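Long-range contacts in aminotransferase AspB (Helicobacter pylori 26695, PDB 3EZS), which probably acts as a pyridoxal 5'-phosphate-dependent transaminase, moving amino groups between amino acids and keto acids: residues A[50-55]-A[263-268]; A[66-71]-A[240-245]; A[112-117]-A[133-138]; A[158-163]-A[188-193]; A[230-235]-A[277-282]. One frame throughout, in Å; residues are numbered along the deposited sequence.

How the interactions relate
Interactions 3 and 4 are neighbours in the large sheet, their centres 11 Å apart, and Ala112 O lies 2.9 Å from Ile159 N where the strands meet. Interaction 2 fixes a helix to strand 241-245 of the same sheet, about 17 Å from interaction 4 between centres. It touches interaction 5, where Phe71 CE1 packs 3.5 Å from Arg232 NE. Interactions 1 and 5 are 21 Å apart by their centres within one chain but converge across the dimer: Ser230 of one subunit and, weakly, Tyr55 of the other bind the same phosphate. That ion probably marks the cofactor phosphate site, and Asp193 of interaction 4 probably faces the same pocket.

Interaction 1. Residues A[50-55]-A[263-268]; sequences HSLNIY and TSANAI. With PO4 (phosphate ion), chain G.
Ser51 and Ile54 are joined to Asn266 by one bridging water rather than by a direct hydrogen bond. The water gives its two protons to carbonyl oxygens of the 50-55 loop, Ser51 O at 2.6 Å and Ile54 O at 2.8 Å, and accepts from Asn266 N at 3.0 Å. Ala265 is the N-cap of helix 266-277, so the N-H served is that of the helix's first residue.

Van der Waals contact surrounds this bridge. Ser51 OG sits between its own backbone N and carbonyl carbon (chi1 66°) and comes to 3.4 Å from Asn266 CB; its polar partner is His48 O, just earlier in the chain. Across a right angle, the CG2 branch of Ile54 rests 3.7 Å from Asn266 ND2. On the inner side, Leu52 reaches over with CD2 alone, which meets the methyl CB of Ala265 at 4.0 Å.

The contact borders the dimer interface of a fold-type I aminotransferase, in which each active site borrows residues from the partner subunit. Leu52 and Asn53 accordingly pack on Thr37 of the second subunit, and Ala265 on its Gly237.

The polar link to the site is made by Tyr55. With CG opposite the backbone N (chi1 -160°), the ring extends away from the loop and OH gives a weak hydrogen bond to O2 of a phosphate ion, 3.1 Å away and in the ring plane. Ser228, Ser230, Arg239, Ser91 and Arg92 of the second subunit hold the same ion, consistent with the place of the cofactor's phosphate.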
# COMPACT_ATOMS: atom_id res chain seq x y z
N HIS A 50 -4.58 2.54 21.51
CA HIS A 50 -5.29 1.32 21.89
C HIS A 50 -5.90 0.57 20.70
O HIS A 50 -6.07 -0.64 20.77
CB HIS A 50 -6.40 1.65 22.91
CG HIS A 50 -7.44 2.61 22.40
ND1 HIS A 50 -8.62 2.19 21.82
CD2 HIS A 50 -7.46 3.96 22.37
CE1 HIS A 50 -9.32 3.25 21.45
NE2 HIS A 50 -8.64 4.33 21.77
N SER A 51 -6.22 1.26 19.61
CA SER A 51 -6.82 0.60 18.43
C SER A 51 -5.83 -0.20 17.54
O SER A 51 -6.22 -0.66 16.45
CB SER A 51 -7.56 1.63 17.57
OG SER A 51 -6.66 2.56 16.99
N LEU A 52 -4.58 -0.33 17.98
CA LEU A 52 -3.54 -1.07 17.24
C LEU A 52 -3.85 -2.56 17.10
O LEU A 52 -3.32 -3.22 16.21
CB LEU A 52 -2.16 -0.90 17.90
CG LEU A 52 -1.40 0.41 17.61
CD1 LEU A 52 -0.08 0.47 18.39
CD2 LEU A 52 -1.16 0.58 16.11
N ASN A 53 -4.71 -3.07 17.97
CA ASN A 53 -5.12 -4.47 17.92
C ASN A 53 -6.25 -4.76 16.93
O ASN A 53 -6.66 -5.89 16.80
CB ASN A 53 -5.50 -4.99 19.32
CG ASN A 53 -6.77 -4.35 19.90
OD1 ASN A 53 -7.15 -3.23 19.56
ND2 ASN A 53 -7.41 -5.06 20.80
N ILE A 54 -6.74 -3.74 16.23
CA ILE A 54 -7.83 -3.90 15.27
C ILE A 54 -7.26 -3.94 13.85
O ILE A 54 -6.46 -3.09 13.47
CB ILE A 54 -8.84 -2.72 15.39
CG1 ILE A 54 -9.36 -2.56 16.82
CG2 ILE A 54 -10.01 -2.88 14.40
CD1 ILE A 54 -10.02 -3.80 17.42
N TYR A 55 -7.68 -4.94 13.07
CA TYR A 55 -7.22 -5.08 11.69
C TYR A 55 -7.93 -3.98 10.89
O TYR A 55 -9.15 -3.99 10.78
CB TYR A 55 -7.54 -6.48 11.16
CG TYR A 55 -6.70 -6.88 9.95
CD1 TYR A 55 -6.95 -6.33 8.68
CD2 TYR A 55 -5.68 -7.82 10.07
CE1 TYR A 55 -6.18 -6.69 7.56
CE2 TYR A 55 -4.91 -8.20 8.96
CZ TYR A 55 -5.16 -7.63 7.70
OH TYR A 55 -4.41 -8.02 6.60
N THR A 263 -3.60 -0.43 3.80
CA THR A 263 -4.33 -0.07 5.01
C THR A 263 -3.43 0.62 6.03
O THR A 263 -2.20 0.58 5.95
CB THR A 263 -5.00 -1.30 5.62
OG1 THR A 263 -3.99 -2.25 5.94
CG2 THR A 263 -6.00 -1.95 4.63
N SER A 264 -4.08 1.26 7.00
CA SER A 264 -3.41 2.08 7.99
C SER A 264 -4.06 1.89 9.37
O SER A 264 -5.25 1.65 9.47
CB SER A 264 -3.56 3.53 7.54
OG SER A 264 -2.67 4.38 8.21
N ALA A 265 -3.26 2.00 10.43
CA ALA A 265 -3.75 1.91 11.80
C ALA A 265 -4.94 2.84 12.07
O ALA A 265 -4.95 3.99 11.62
CB ALA A 265 -2.63 2.26 12.76
N ASN A 266 -5.93 2.37 12.82
CA ASN A 266 -7.09 3.21 13.14
C ASN A 266 -6.67 4.49 13.87
O ASN A 266 -7.33 5.54 13.75
CB ASN A 266 -8.14 2.42 13.94
CG ASN A 266 -8.88 1.39 13.08
OD1 ASN A 266 -8.53 1.15 11.92
ND2 ASN A 266 -9.92 0.78 13.65
N ALA A 267 -5.58 4.41 14.61
CA ALA A 267 -5.03 5.55 15.32
C ALA A 267 -4.50 6.58 14.33
O ALA A 267 -4.65 7.79 14.55
CB ALA A 267 -3.95 5.10 16.27
N ILE A 268 -3.87 6.10 13.24
CA ILE A 268 -3.39 7.00 12.19
C ILE A 268 -4.57 7.66 11.48
O ILE A 268 -4.53 8.86 11.16
CB ILE A 268 -2.51 6.25 11.15
CG1 ILE A 268 -1.13 5.88 11.73
CG2 ILE A 268 -2.35 7.10 9.86
CD1 ILE A 268 -0.15 7.07 12.05
P PO4 G . -1.27 -9.12 7.73
O1 PO4 G . -1.06 -8.24 6.54
O2 PO4 G . -2.30 -10.12 7.33
O3 PO4 G . -1.69 -8.33 8.94
O4 PO4 G . 0.03 -9.78 8.01
O HOH W 1 -5.76 -0.41 13.91

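Interaction 2. Residues A[66-71]-A[240-245]; sequences AAQRGF and SGFIAG
Gln68 sets CG opposite its carbonyl carbon (chi1 -69°) and runs on extended, which carries its amide across to the strand beside Phe242, whose own CG lies between backbone N and carbonyl carbon (chi1 65°). The two side chains run antiparallel alongside one another: Gln68 CD passes 3.9 Å from Phe242 CD2, and the amide is steeply turned against the ring. At its end NE2 donates to Gly241 O at 3.0 Å. The bond is bent, and the donor stands well above the carbonyl plane. Farther along the helix, Phe71 crosses Phe242 at about a right angle and brings CD2 to the edge of that ring, 4.1 Å from CE2. Trp276 of helix 266-277 meets both phenylalanines, and its NE1 is bonded to Ser240 OG.

Here helix 62-76 covers the large sheet near its 85-88 edge, the axes of segments 66-71 and 241-245 10.0 Å apart and crossing at -66°. Both ends of the buried amide are engaged, NE2 by Gly241 O and OE1 by Ser87 OG on neighbouring strand 85-88. Gripped from two strands, the Gln68 amide has its rotation fixed, so a polar group is accommodated among aromatic rings without going unbonded.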
# COMPACT_ATOMS: atom_id res chain seq x y z
N ALA A 66 -16.18 10.50 5.85
CA ALA A 66 -17.06 11.64 6.11
C ALA A 66 -16.25 12.93 6.32
O ALA A 66 -16.63 13.97 5.80
CB ALA A 66 -17.96 11.36 7.32
N ALA A 67 -15.15 12.87 7.07
CA ALA A 67 -14.29 14.06 7.27
C ALA A 67 -13.71 14.51 5.93
O ALA A 67 -13.58 15.72 5.69
CB ALA A 67 -13.16 13.77 8.26
N GLN A 68 -13.35 13.56 5.07
CA GLN A 68 -12.80 13.91 3.76
C GLN A 68 -13.87 14.55 2.87
O GLN A 68 -13.59 15.51 2.13
CB GLN A 68 -12.15 12.69 3.12
CG GLN A 68 -10.87 12.24 3.84
CD GLN A 68 -10.23 11.00 3.22
OE1 GLN A 68 -10.93 10.09 2.78
NE2 GLN A 68 -8.90 10.96 3.21
N ARG A 69 -15.09 14.02 2.92
CA ARG A 69 -16.19 14.60 2.17
C ARG A 69 -16.50 16.01 2.69
O ARG A 69 -16.74 16.93 1.90
CB ARG A 69 -17.45 13.72 2.24
CG ARG A 69 -17.27 12.37 1.57
CD ARG A 69 -18.61 11.70 1.23
NE ARG A 69 -19.42 11.43 2.41
CZ ARG A 69 -19.27 10.39 3.23
NH1 ARG A 69 -18.32 9.48 3.01
NH2 ARG A 69 -20.06 10.26 4.28
N GLY A 70 -16.48 16.19 4.01
CA GLY A 70 -16.73 17.51 4.60
C GLY A 70 -15.73 18.54 4.10
O GLY A 70 -16.10 19.67 3.75
N PHE A 71 -14.46 18.13 4.04
CA PHE A 71 -13.40 18.95 3.46
C PHE A 71 -13.73 19.39 2.03
O PHE A 71 -13.63 20.58 1.69
CB PHE A 71 -12.04 18.22 3.46
CG PHE A 71 -11.02 18.87 2.57
CD1 PHE A 71 -10.44 20.07 2.93
CD2 PHE A 71 -10.69 18.31 1.35
CE1 PHE A 71 -9.57 20.69 2.11
CE2 PHE A 71 -9.82 18.93 0.52
CZ PHE A 71 -9.23 20.12 0.91
N SER A 240 -2.37 9.84 4.04
CA SER A 240 -3.80 10.02 3.84
C SER A 240 -4.11 10.84 2.59
O SER A 240 -3.58 11.93 2.39
CB SER A 240 -4.47 10.68 5.05
OG SER A 240 -5.87 10.74 4.84
N GLY A 241 -4.99 10.30 1.78
CA GLY A 241 -5.44 10.93 0.56
C GLY A 241 -6.79 10.35 0.22
O GLY A 241 -7.37 9.57 1.00
N PHE A 242 -7.31 10.76 -0.93
CA PHE A 242 -8.55 10.24 -1.45
C PHE A 242 -8.64 10.43 -2.96
O PHE A 242 -7.83 11.13 -3.58
CB PHE A 242 -9.79 10.83 -0.72
CG PHE A 242 -10.01 12.32 -0.90
CD1 PHE A 242 -10.70 12.82 -2.00
CD2 PHE A 242 -9.61 13.22 0.09
CE1 PHE A 242 -10.93 14.19 -2.16
CE2 PHE A 242 -9.85 14.58 -0.05
CZ PHE A 242 -10.51 15.06 -1.18
N ILE A 243 -9.61 9.74 -3.53
CA ILE A 243 -9.97 9.84 -4.93
C ILE A 243 -11.49 10.01 -4.95
O ILE A 243 -12.21 9.26 -4.29
CB ILE A 243 -9.50 8.64 -5.77
CG1 ILE A 243 -9.89 8.84 -7.23
CG2 ILE A 243 -10.06 7.32 -5.22
CD1 ILE A 243 -9.19 7.90 -8.17
N ALA A 244 -11.95 11.03 -5.68
CA ALA A 244 -13.35 11.37 -5.77
C ALA A 244 -13.79 11.58 -7.22
O ALA A 244 -13.00 12.04 -8.07
CB ALA A 244 -13.62 12.64 -4.94
N GLY A 245 -15.04 11.22 -7.52
CA GLY A 245 -15.58 11.38 -8.87
C GLY A 245 -16.58 10.30 -9.25
O GLY A 245 -17.42 9.92 -8.43

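Interaction 3. Residues A[112-117]-A[133-138]; sequences AYPNPF and LLMPLT
Leu134 packs against Asn115 and Tyr113, and it can be traced outward atom by atom. Its CB lies 3.9 Å from Asn115 CB. With CG opposite the carbonyl carbon (chi1 -63°), the chain then forks. CD1 approaches Asn115 ND2 at 3.8 Å, while CD2 presses to 3.3 Å from Tyr113 CE2, a tight contact between side chains that run alongside and point the same way. The same methyl also reaches Phe117 CE1 at 4.2 Å, and Phe117 in turn lays a ring face over Tyr113 CE2. The polar ends are anchored elsewhere, Tyr113 OH to Ser132 OG and Asn115 ND2 to Arg342 O.

On the opposite face of the sheet, Met135, present as selenomethionine, bends at chi3 (-58°) and turns CE back over the Tyr113-Pro114 peptide, 3.6 Å from Tyr113 C. Leu137 touches Pro114 CB with CD1.

The backbones are stitched by Tyr113 N to Leu133 O, Met135 N to Tyr113 O, Asn115 N to Met135 O, and finally Leu137 N to Asn115 O at 2.7 Å. This parallel ladder at the sheet's edge, with helix 120-127 bridging the strands, forms a beta-alpha-beta unit, as in the large domain of fold-type I aminotransferases.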
# COMPACT_ATOMS: atom_id res chain seq x y z
N ALA A 112 -2.21 9.66 -21.58
CA ALA A 112 -1.66 10.99 -21.86
C ALA A 112 -1.37 11.69 -20.55
O ALA A 112 -2.13 11.56 -19.60
CB ALA A 112 -2.62 11.83 -22.71
N TYR A 113 -0.24 12.38 -20.49
CA TYR A 113 0.11 13.19 -19.32
C TYR A 113 1.08 14.30 -19.74
O TYR A 113 1.72 14.19 -20.79
CB TYR A 113 0.65 12.34 -18.15
CG TYR A 113 1.75 11.35 -18.49
CD1 TYR A 113 1.44 10.08 -18.95
CD2 TYR A 113 3.09 11.66 -18.30
CE1 TYR A 113 2.44 9.16 -19.24
CE2 TYR A 113 4.10 10.75 -18.59
CZ TYR A 113 3.76 9.50 -19.06
OH TYR A 113 4.75 8.58 -19.35
N PRO A 114 1.20 15.37 -18.93
CA PRO A 114 2.09 16.46 -19.37
C PRO A 114 3.58 16.13 -19.28
O PRO A 114 3.98 15.10 -18.72
CB PRO A 114 1.72 17.63 -18.45
CG PRO A 114 0.53 17.18 -17.65
CD PRO A 114 0.57 15.69 -17.64
N ASN A 115 4.39 17.00 -19.88
CA ASN A 115 5.85 16.89 -19.89
C ASN A 115 6.39 18.32 -19.67
O ASN A 115 6.16 19.20 -20.50
CB ASN A 115 6.30 16.25 -21.22
CG ASN A 115 7.81 16.08 -21.33
OD1 ASN A 115 8.54 16.08 -20.33
ND2 ASN A 115 8.29 15.92 -22.58
N PRO A 116 7.11 18.57 -18.57
CA PRO A 116 7.58 17.67 -17.51
C PRO A 116 6.50 17.16 -16.57
O PRO A 116 5.36 17.67 -16.59
CB PRO A 116 8.66 18.50 -16.78
CG PRO A 116 8.37 19.92 -17.12
CD PRO A 116 7.48 19.97 -18.33
N PHE A 117 6.85 16.16 -15.76
CA PHE A 117 5.92 15.48 -14.89
C PHE A 117 6.52 14.79 -13.66
O PHE A 117 7.69 14.47 -13.64
CB PHE A 117 5.19 14.40 -15.70
CG PHE A 117 6.13 13.42 -16.38
CD1 PHE A 117 6.64 13.68 -17.64
CD2 PHE A 117 6.52 12.23 -15.75
CE1 PHE A 117 7.52 12.79 -18.26
CE2 PHE A 117 7.38 11.34 -16.37
CZ PHE A 117 7.88 11.62 -17.62
N LEU A 133 1.54 9.40 -24.28
CA LEU A 133 1.44 10.56 -25.16
C LEU A 133 1.77 11.74 -24.27
O LEU A 133 1.00 12.08 -23.37
CB LEU A 133 0.03 10.71 -25.72
CG LEU A 133 -0.39 9.80 -26.86
CD1 LEU A 133 -1.88 10.02 -27.17
CD2 LEU A 133 0.46 10.06 -28.10
N LEU A 134 2.92 12.36 -24.50
CA LEU A 134 3.41 13.44 -23.65
C LEU A 134 2.95 14.80 -24.15
O LEU A 134 3.11 15.11 -25.32
CB LEU A 134 4.92 13.37 -23.54
CG LEU A 134 5.54 12.12 -22.90
CD1 LEU A 134 7.07 12.28 -22.84
CD2 LEU A 134 5.01 11.86 -21.51
N MSE A 135 2.34 15.59 -23.26
CA MSE A 135 1.83 16.91 -23.62
C MSE A 135 2.81 17.92 -23.10
O MSE A 135 2.75 18.26 -21.91
CB MSE A 135 0.44 17.12 -23.00
CG MSE A 135 -0.63 16.21 -23.59
SE MSE A 135 -2.39 16.35 -22.74
CE MSE A 135 -1.95 15.92 -20.89
N PRO A 136 3.69 18.46 -23.99
CA PRO A 136 4.68 19.36 -23.42
C PRO A 136 4.09 20.66 -22.85
O PRO A 136 3.09 21.16 -23.36
CB PRO A 136 5.62 19.66 -24.60
CG PRO A 136 5.19 18.74 -25.72
CD PRO A 136 3.79 18.37 -25.46
N LEU A 137 4.72 21.14 -21.77
CA LEU A 137 4.38 22.40 -21.14
C LEU A 137 5.59 23.32 -21.36
O LEU A 137 6.64 23.13 -20.73
CB LEU A 137 4.15 22.21 -19.64
CG LEU A 137 3.12 21.19 -19.19
CD1 LEU A 137 3.16 21.09 -17.64
CD2 LEU A 137 1.73 21.55 -19.72
N THR A 138 5.46 24.28 -22.27
CA THR A 138 6.56 25.20 -22.58
C THR A 138 6.01 26.63 -22.64
O THR A 138 4.80 26.82 -22.70
CB THR A 138 7.27 24.85 -23.93
OG1 THR A 138 6.42 25.18 -25.04
CG2 THR A 138 7.66 23.38 -23.98

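Interaction 4. Residues A[158-163]-A[188-193]; sequences VILNSP and FILIND. With EDO (1,2-ethanediol), chain D; EDO (1,2-ethanediol), chain F.
Val158 to Leu160 pair with Ile189 to Asp193 as the two parallel strands of a beta-alpha-beta unit closed by helix 173-186, at the middle of the large sheet. Four nearly straight backbone bonds run the ladder, from Val158 N to Ile189 O down to Asp193 N to Leu160 O, each 2.8 Å. On the face covered by Trp179, Val158 CG2 meets Phe188 CE1 at 3.5 Å, and Leu190 CD1 nestles between Val158 CB and Leu160 CD1, 3.9 Å from each.

Toward the ladder's C-terminal end, side-chain amides add bonds. Asn192, its CG opposite the backbone N (chi1 -172°), faces Ser162 with both amide atoms: OD1 accepts from Ser162 N at 2.9 Å on an in-plane lone pair, and ND2 donates to Ser162 O at 3.2 Å. Asn161 ND2 reaches back to Asp193 O, 2.9 Å away and in the amide plane of Asn161. A water joins that same oxygen to Pro163 O.

Asp193 is held by Tyr121 OH on OD2 and Cys195 N on OD1. Its position is consistent with that of the aspartate that, in relatives, pairs with the cofactor's pyridine nitrogen. The amides satisfy Ser162 N and O and tie down the backbone of Asp193.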
# COMPACT_ATOMS: atom_id res chain seq x y z
N VAL A 158 -6.41 10.29 -19.56
CA VAL A 158 -5.64 11.52 -19.55
C VAL A 158 -5.45 11.95 -18.09
O VAL A 158 -6.43 12.01 -17.32
CB VAL A 158 -6.30 12.67 -20.32
CG1 VAL A 158 -5.45 13.96 -20.17
CG2 VAL A 158 -6.49 12.30 -21.78
N ILE A 159 -4.20 12.21 -17.72
CA ILE A 159 -3.85 12.66 -16.38
C ILE A 159 -3.36 14.09 -16.45
O ILE A 159 -2.38 14.38 -17.13
CB ILE A 159 -2.71 11.83 -15.77
CG1 ILE A 159 -3.07 10.35 -15.72
CG2 ILE A 159 -2.38 12.33 -14.36
CD1 ILE A 159 -1.93 9.45 -15.29
N LEU A 160 -4.07 15.00 -15.79
CA LEU A 160 -3.66 16.38 -15.66
C LEU A 160 -3.13 16.55 -14.24
O LEU A 160 -3.40 15.70 -13.36
CB LEU A 160 -4.83 17.34 -15.90
CG LEU A 160 -5.57 17.24 -17.23
CD1 LEU A 160 -6.84 18.09 -17.18
CD2 LEU A 160 -4.68 17.61 -18.43
N ASN A 161 -2.37 17.62 -14.03
CA ASN A 161 -1.83 17.94 -12.72
C ASN A 161 -1.93 19.46 -12.57
O ASN A 161 -1.04 20.19 -13.00
CB ASN A 161 -0.38 17.47 -12.63
CG ASN A 161 0.27 17.76 -11.28
OD1 ASN A 161 1.50 17.94 -11.20
ND2 ASN A 161 -0.53 17.79 -10.22
N SER A 162 -3.02 19.92 -11.95
CA SER A 162 -3.29 21.34 -11.80
C SER A 162 -3.79 21.70 -10.39
O SER A 162 -4.88 21.27 -10.01
CB SER A 162 -4.34 21.74 -12.82
OG SER A 162 -4.62 23.11 -12.76
N PRO A 163 -3.03 22.53 -9.64
CA PRO A 163 -1.72 23.14 -9.97
C PRO A 163 -0.64 22.11 -10.27
O PRO A 163 -0.63 21.00 -9.71
CB PRO A 163 -1.39 23.97 -8.72
CG PRO A 163 -2.72 24.21 -8.06
CD PRO A 163 -3.51 22.98 -8.32
N PHE A 188 -13.05 9.03 -23.02
CA PHE A 188 -11.82 8.62 -22.32
C PHE A 188 -11.94 9.04 -20.84
O PHE A 188 -12.78 9.86 -20.49
CB PHE A 188 -10.52 9.13 -22.96
CG PHE A 188 -10.42 10.62 -23.07
CD1 PHE A 188 -10.03 11.39 -21.99
CD2 PHE A 188 -10.66 11.25 -24.30
CE1 PHE A 188 -9.92 12.77 -22.10
CE2 PHE A 188 -10.55 12.64 -24.43
CZ PHE A 188 -10.17 13.40 -23.33
N ILE A 189 -11.12 8.41 -20.00
CA ILE A 189 -11.09 8.69 -18.58
C ILE A 189 -10.15 9.86 -18.33
O ILE A 189 -9.04 9.90 -18.85
CB ILE A 189 -10.64 7.45 -17.76
CG1 ILE A 189 -11.56 6.25 -18.04
CG2 ILE A 189 -10.56 7.79 -16.24
CD1 ILE A 189 -13.03 6.55 -17.89
N LEU A 190 -10.61 10.82 -17.52
CA LEU A 190 -9.87 12.04 -17.22
C LEU A 190 -9.65 12.20 -15.72
O LEU A 190 -10.60 12.21 -14.97
CB LEU A 190 -10.67 13.25 -17.72
CG LEU A 190 -10.06 14.65 -17.51
CD1 LEU A 190 -8.77 14.85 -18.32
CD2 LEU A 190 -11.10 15.70 -17.85
N ILE A 191 -8.39 12.35 -15.31
CA ILE A 191 -8.04 12.51 -13.90
C ILE A 191 -7.24 13.79 -13.69
O ILE A 191 -6.42 14.15 -14.52
CB ILE A 191 -7.09 11.36 -13.43
CG1 ILE A 191 -7.79 10.01 -13.47
CG2 ILE A 191 -6.54 11.62 -12.03
CD1 ILE A 191 -6.79 8.84 -13.24
N ASN A 192 -7.47 14.49 -12.58
CA ASN A 192 -6.60 15.58 -12.20
C ASN A 192 -5.94 15.24 -10.86
O ASN A 192 -6.61 14.89 -9.88
CB ASN A 192 -7.34 16.91 -12.11
CG ASN A 192 -6.38 18.11 -11.91
OD1 ASN A 192 -5.22 18.07 -12.32
ND2 ASN A 192 -6.89 19.17 -11.30
N ASP A 193 -4.61 15.26 -10.85
CA ASP A 193 -3.81 15.11 -9.65
C ASP A 193 -3.92 16.48 -8.99
O ASP A 193 -3.26 17.44 -9.40
CB ASP A 193 -2.38 14.78 -10.04
CG ASP A 193 -1.41 14.79 -8.87
OD1 ASP A 193 -1.77 15.22 -7.76
OD2 ASP A 193 -0.26 14.38 -9.09
C1 EDO D . -1.16 22.33 -16.25
O1 EDO D . -2.07 22.54 -15.15
C2 EDO D . -1.43 20.96 -16.86
O2 EDO D . -1.53 19.98 -15.84
C1 EDO F . 3.75 15.94 -7.11
O1 EDO F . 3.30 15.59 -5.78
C2 EDO F . 2.66 15.54 -8.12
O2 EDO F . 1.72 16.57 -8.44
O HOH W 2 -2.24 19.61 -7.99

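Interaction 5. Residues A[230-235]-A[277-282]; sequences SKRSSA and LDDRHA. With PO4 (phosphate ion), chain C.
Ser233 and His281 form the tight heart of this contact. Ser233 OG and His281 NE2 share a hydrogen bond of 2.7 Å near the ring plane. At the ring's other nitrogen, ND1 donates to the anti lone pair of Asp278 OD2, again at 2.7 Å. OD2 also takes His281 N, on its syn side at 3.0 Å, so one carboxylate both caps helix 280-299 and orients the imidazole. The ring gets there because its CG stands between backbone N and carbonyl carbon (chi1 79°). Close beside it, Ala282 CB lies over one face of the Arg232 guanidinium, 3.9 Å from CZ and offset toward the rim, and the guanidinium is almost perpendicular to the imidazole. A water spans Arg232 O and Ala282 O.

The looser, more solvent-facing side is the Asp278-Asp279 turn. Arg232, extended from CG to NE, brings NH2 to Asp278 O at 3.0 Å and to Asp279 OD1 at 3.0 Å, the latter a salt bridge in the guanidinium plane with the carboxylate turned steeply across it. Asp279 is shared with Arg74.

Arg232 NE pairs with Glu198 and NH1 with Ala275 O, leaving the group gripped at all three nitrogens. This fixes the loop that follows Lys231, whose position is consistent with the Schiff-base lysine of the family, and Ser230, whose OG holds a phosphate ion; Asp278 may polarise the imidazole.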
# COMPACT_ATOMS: atom_id res chain seq x y z
N SER A 230 -0.67 15.41 2.71
CA SER A 230 0.74 15.59 2.99
C SER A 230 1.25 17.01 3.03
O SER A 230 1.95 17.38 3.97
CB SER A 230 1.58 14.79 2.00
OG SER A 230 1.19 13.43 2.05
N LYS A 231 0.91 17.80 2.01
CA LYS A 231 1.41 19.19 1.91
C LYS A 231 0.54 20.15 2.69
O LYS A 231 1.04 21.03 3.41
CB LYS A 231 1.55 19.60 0.44
CG LYS A 231 2.74 18.90 -0.21
CD LYS A 231 2.57 18.76 -1.69
CE LYS A 231 3.76 18.04 -2.32
NZ LYS A 231 4.17 16.80 -1.62
N ARG A 232 -0.76 19.94 2.57
CA ARG A 232 -1.76 20.74 3.27
C ARG A 232 -1.52 20.84 4.77
O ARG A 232 -1.66 21.93 5.34
CB ARG A 232 -3.14 20.10 3.04
CG ARG A 232 -4.27 20.77 3.73
CD ARG A 232 -5.59 20.05 3.49
NE ARG A 232 -6.69 20.84 4.04
CZ ARG A 232 -7.21 20.71 5.27
NH1 ARG A 232 -6.81 19.78 6.12
NH2 ARG A 232 -8.18 21.53 5.63
N SER A 233 -1.18 19.72 5.41
CA SER A 233 -1.08 19.68 6.87
C SER A 233 0.29 19.36 7.43
O SER A 233 0.41 19.09 8.61
CB SER A 233 -2.09 18.66 7.40
OG SER A 233 -3.39 18.88 6.85
N SER A 234 1.33 19.43 6.61
CA SER A 234 2.70 19.06 7.04
C SER A 234 2.70 17.75 7.84
O SER A 234 3.33 17.64 8.92
CB SER A 234 3.35 20.18 7.85
OG SER A 234 3.44 21.38 7.11
N ALA A 235 1.98 16.77 7.29
CA ALA A 235 1.82 15.46 7.89
C ALA A 235 1.92 14.35 6.84
O ALA A 235 0.99 13.54 6.75
CB ALA A 235 0.45 15.38 8.59
N LEU A 277 -10.73 17.63 9.26
CA LEU A 277 -11.81 18.41 9.85
C LEU A 277 -11.46 19.89 10.10
O LEU A 277 -12.35 20.73 10.22
CB LEU A 277 -12.22 17.80 11.20
CG LEU A 277 -12.98 16.48 11.30
CD1 LEU A 277 -12.85 15.83 12.70
CD2 LEU A 277 -14.46 16.67 10.92
N ASP A 278 -10.17 20.20 10.18
CA ASP A 278 -9.71 21.56 10.52
C ASP A 278 -9.08 22.29 9.35
O ASP A 278 -8.28 21.70 8.58
CB ASP A 278 -8.67 21.47 11.62
CG ASP A 278 -8.12 22.81 12.00
OD1 ASP A 278 -8.88 23.63 12.53
OD2 ASP A 278 -6.92 23.05 11.77
N ASP A 279 -9.42 23.58 9.22
CA ASP A 279 -8.87 24.45 8.18
C ASP A 279 -7.83 25.46 8.67
O ASP A 279 -7.04 25.96 7.88
CB ASP A 279 -10.01 25.23 7.50
CG ASP A 279 -10.94 24.34 6.67
OD1 ASP A 279 -10.53 23.24 6.26
OD2 ASP A 279 -12.08 24.74 6.44
N ARG A 280 -7.79 25.70 9.97
CA ARG A 280 -6.90 26.68 10.56
C ARG A 280 -5.46 26.38 10.33
O ARG A 280 -4.74 27.25 9.84
CB ARG A 280 -7.13 26.77 12.05
CG ARG A 280 -8.45 27.36 12.40
CD ARG A 280 -8.75 27.19 13.87
NE ARG A 280 -10.05 27.78 14.15
CZ ARG A 280 -10.75 27.62 15.27
NH1 ARG A 280 -10.30 26.85 16.27
NH2 ARG A 280 -11.92 28.21 15.37
N HIS A 281 -5.05 25.17 10.67
CA HIS A 281 -3.65 24.80 10.49
C HIS A 281 -3.24 24.83 9.00
O HIS A 281 -2.12 25.21 8.69
CB HIS A 281 -3.35 23.43 11.12
CG HIS A 281 -3.79 22.28 10.28
ND1 HIS A 281 -5.11 21.91 10.15
CD2 HIS A 281 -3.09 21.43 9.50
CE1 HIS A 281 -5.21 20.88 9.33
NE2 HIS A 281 -3.99 20.55 8.93
N ALA A 282 -4.14 24.46 8.09
CA ALA A 282 -3.84 24.45 6.65
C ALA A 282 -3.54 25.87 6.19
O ALA A 282 -2.57 26.12 5.45
CB ALA A 282 -5.01 23.88 5.84
P PO4 C . 1.56 11.77 -1.26
O1 PO4 C . 0.08 12.00 -1.07
O2 PO4 C . 1.83 10.33 -1.54
O3 PO4 C . 2.28 12.12 -0.01
O4 PO4 C . 2.01 12.56 -2.45
O HOH W 3 -2.17 24.18 3.73